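Agglutinin (Rhizoctonia solani, PDB 4G9M) probably binds carbohydrates as a lectin with a ricin-type beta-trefoil fold, and assembles as a domain-swapped dimer. Local coordinates at residues B[38-41]-B[42-46]. Sequence-based numbering, arbitrary orientation.
Sequences KSHG and GDNQK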
ATOM      1  N   LYS B  38     -21.791  12.767  -0.929  1.00 18.39           N
ATOM      2  CA  LYS B  38     -21.112  14.060  -0.944  1.00 22.38           C
ATOM      3  C   LYS B  38     -20.557  14.369   0.440  1.00 24.91           C
ATOM      4  O   LYS B  38     -21.231  14.153   1.447  1.00 20.94           O
ATOM      5  CB  LYS B  38     -22.065  15.170  -1.384  1.00 21.50           C
ATOM      6  CG  LYS B  38     -21.436  16.551  -1.426  1.00 30.26           C
ATOM      7  CD  LYS B  38     -22.437  17.592  -1.906  1.00 39.40           C
ATOM      8  CE  LYS B  38     -21.883  19.008  -1.765  1.00 47.70           C
ATOM      9  NZ  LYS B  38     -22.715  20.019  -2.489  1.00 51.55           N
ATOM     10  N   SER B  39     -19.320  14.859   0.478  1.00 18.68           N
ATOM     11  CA  SER B  39     -18.670  15.178   1.733  1.00 22.98           C
ATOM     12  C   SER B  39     -19.453  16.255   2.493  1.00 22.06           C
ATOM     13  O   SER B  39     -19.761  17.310   1.940  1.00 24.37           O
ATOM     14  CB  SER B  39     -17.232  15.641   1.475  1.00 24.43           C
ATOM     15  OG  SER B  39     -16.559  15.923   2.694  1.00 25.24           O
ATOM     16  N   HIS B  40     -19.790  15.980   3.751  1.00 21.43           N
ATOM     17  CA  HIS B  40     -20.443  16.987   4.593  1.00 22.37           C
ATOM     18  C   HIS B  40     -19.825  17.105   5.990  1.00 30.75           C
ATOM     19  O   HIS B  40     -20.323  17.852   6.841  1.00 29.60           O
ATOM     20  CB  HIS B  40     -21.965  16.764   4.682  1.00 26.85           C
ATOM     21  CG  HIS B  40     -22.362  15.391   5.135  1.00 27.41           C
ATOM     22  ND1 HIS B  40     -21.838  14.791   6.261  1.00 31.24           N
ATOM     23  CD2 HIS B  40     -23.239  14.503   4.609  1.00 29.34           C
ATOM     24  CE1 HIS B  40     -22.371  13.589   6.403  1.00 26.02           C
ATOM     25  NE2 HIS B  40     -23.224  13.391   5.413  1.00 26.43           N
ATOM     26  N   GLY B  41     -18.743  16.369   6.223  1.00 27.51           N
ATOM     27  CA  GLY B  41     -18.008  16.479   7.472  1.00 26.63           C
ATOM     28  C   GLY B  41     -18.599  15.752   8.668  1.00 28.27           C
ATOM     29  O   GLY B  41     -18.108  15.891   9.787  1.00 28.27           O
ATOM     30  N   GLY B  42     -19.652  14.976   8.447  1.00 28.71           N
ATOM     31  CA  GLY B  42     -20.252  14.213   9.527  1.00 23.52           C
ATOM     32  C   GLY B  42     -19.323  13.116  10.007  1.00 19.10           C
ATOM     33  O   GLY B  42     -18.480  12.636   9.246  1.00 23.09           O
ATOM     34  N   ASP B  43     -19.475  12.716  11.268  1.00 28.24           N
ATOM     35  CA  ASP B  43     -18.664  11.635  11.830  1.00 21.67           C
ATOM     36  C   ASP B  43     -18.902  10.305  11.116  1.00 22.20           C
ATOM     37  O   ASP B  43     -18.044   9.422  11.150  1.00 19.92           O
ATOM     38  CB  ASP B  43     -18.928  11.455  13.329  1.00 19.38           C
ATOM     39  CG  ASP B  43     -18.174  12.466  14.200  1.00 33.69           C
ATOM     40  OD1 ASP B  43     -17.278  13.181  13.691  1.00 30.09           O
ATOM     41  OD2 ASP B  43     -18.464  12.529  15.415  1.00 33.34           O
ATOM     42  N   ASN B  44     -20.055  10.161  10.464  1.00 23.16           N
ATOM     43  CA  ASN B  44     -20.347   8.929   9.728  1.00 19.88           C
ATOM     44  C   ASN B  44     -19.525   8.821   8.445  1.00 20.74           C
ATOM     45  O   ASN B  44     -19.571   7.803   7.758  1.00 18.97           O
ATOM     46  CB  ASN B  44     -21.842   8.804   9.399  1.00 23.12           C
ATOM     47  CG  ASN B  44     -22.265   9.700   8.260  1.00 27.47           C
ATOM     48  OD1 ASN B  44     -22.082  10.914   8.310  1.00 22.89           O
ATOM     49  ND2 ASN B  44     -22.820   9.103   7.210  1.00 26.12           N
ATOM     50  N   GLN B  45     -18.768   9.878   8.141  1.00 18.71           N
ATOM     51  CA  GLN B  45     -17.910   9.920   6.968  1.00 18.57           C
ATOM     52  C   GLN B  45     -16.439   9.962   7.376  1.00 17.02           C
ATOM     53  O   GLN B  45     -15.572  10.250   6.553  1.00 20.72           O
ATOM     54  CB  GLN B  45     -18.248  11.125   6.096  1.00 22.23           C
ATOM     55  CG  GLN B  45     -19.582  11.001   5.363  1.00 21.28           C
ATOM     56  CD  GLN B  45     -19.874  12.211   4.491  1.00 23.17           C
ATOM     57  OE1 GLN B  45     -19.202  13.243   4.594  1.00 23.10           O
ATOM     58  NE2 GLN B  45     -20.884  12.095   3.636  1.00 21.17           N
ATOM     59  N   LYS B  46     -16.169   9.639   8.639  1.00 19.25           N
ATOM     60  CA  LYS B  46     -14.800   9.591   9.144  1.00 19.55           C
ATOM     61  C   LYS B  46     -14.464   8.174   9.554  1.00 21.98           C
ATOM     62  O   LYS B  46     -15.294   7.491  10.163  1.00 21.12           O
ATOM     63  CB  LYS B  46     -14.643  10.481  10.370  1.00 22.00           C
ATOM     64  CG  LYS B  46     -14.249  11.905  10.081  1.00 32.97           C
ATOM     65  CD  LYS B  46     -15.395  12.712   9.570  1.00 39.38           C
ATOM     66  CE  LYS B  46     -15.358  14.100  10.192  1.00 46.55           C
ATOM     67  NZ  LYS B  46     -15.617  15.164   9.186  1.00 50.09           N
TER
HETATM   68  O   HOH W   1     -16.876  14.421   4.940  1.00 23.70           O
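The side-chain amide of Gln45 holds the backbone of 38-41 with both its oxygen and its nitrogen. OE1 accepts the His40 N-H on an in-plane lone pair (2.9 Å, nearly straight at 172°), while NE2 gives a hydrogen to Lys38 O at 3.0 Å. A glutamine suits this buried place because one flat group offers acceptor and donor together, and its chain, extended beyond CG, reaches back across the loop. A water donates to the same OE1, accepts from Gly41 N and hydrogen-bonds Ser39 OG. Lys46, bent along its length, curls back so that NZ donates to Gly41 O at 2.7 Å, from above the carbonyl plane. With CG set between the backbone N and the carbonyl carbon (chi1 55°), His40 lets ND1 accept from Gly42 N at 3.1 Å, the donor lying in the ring plane. The Gln45 amide stacks over one ring face, planes 10° apart, and Asn44 OD1 comes to the ring edge, 3.3 Å from His40 CE1. Gly42, lacking a side chain, lets this ring lie close beside its backbone; Gly41 turns the chain with a positive phi, which glycine adopts easily. Gln45 begins a QxW motif, as in ricin-type trefoils; the turn joins strands 32-37 and 47-51, and Asn44 ND2 and Gln45 NE2 tie it to Leu23 O and Asp22 in strand 20-23.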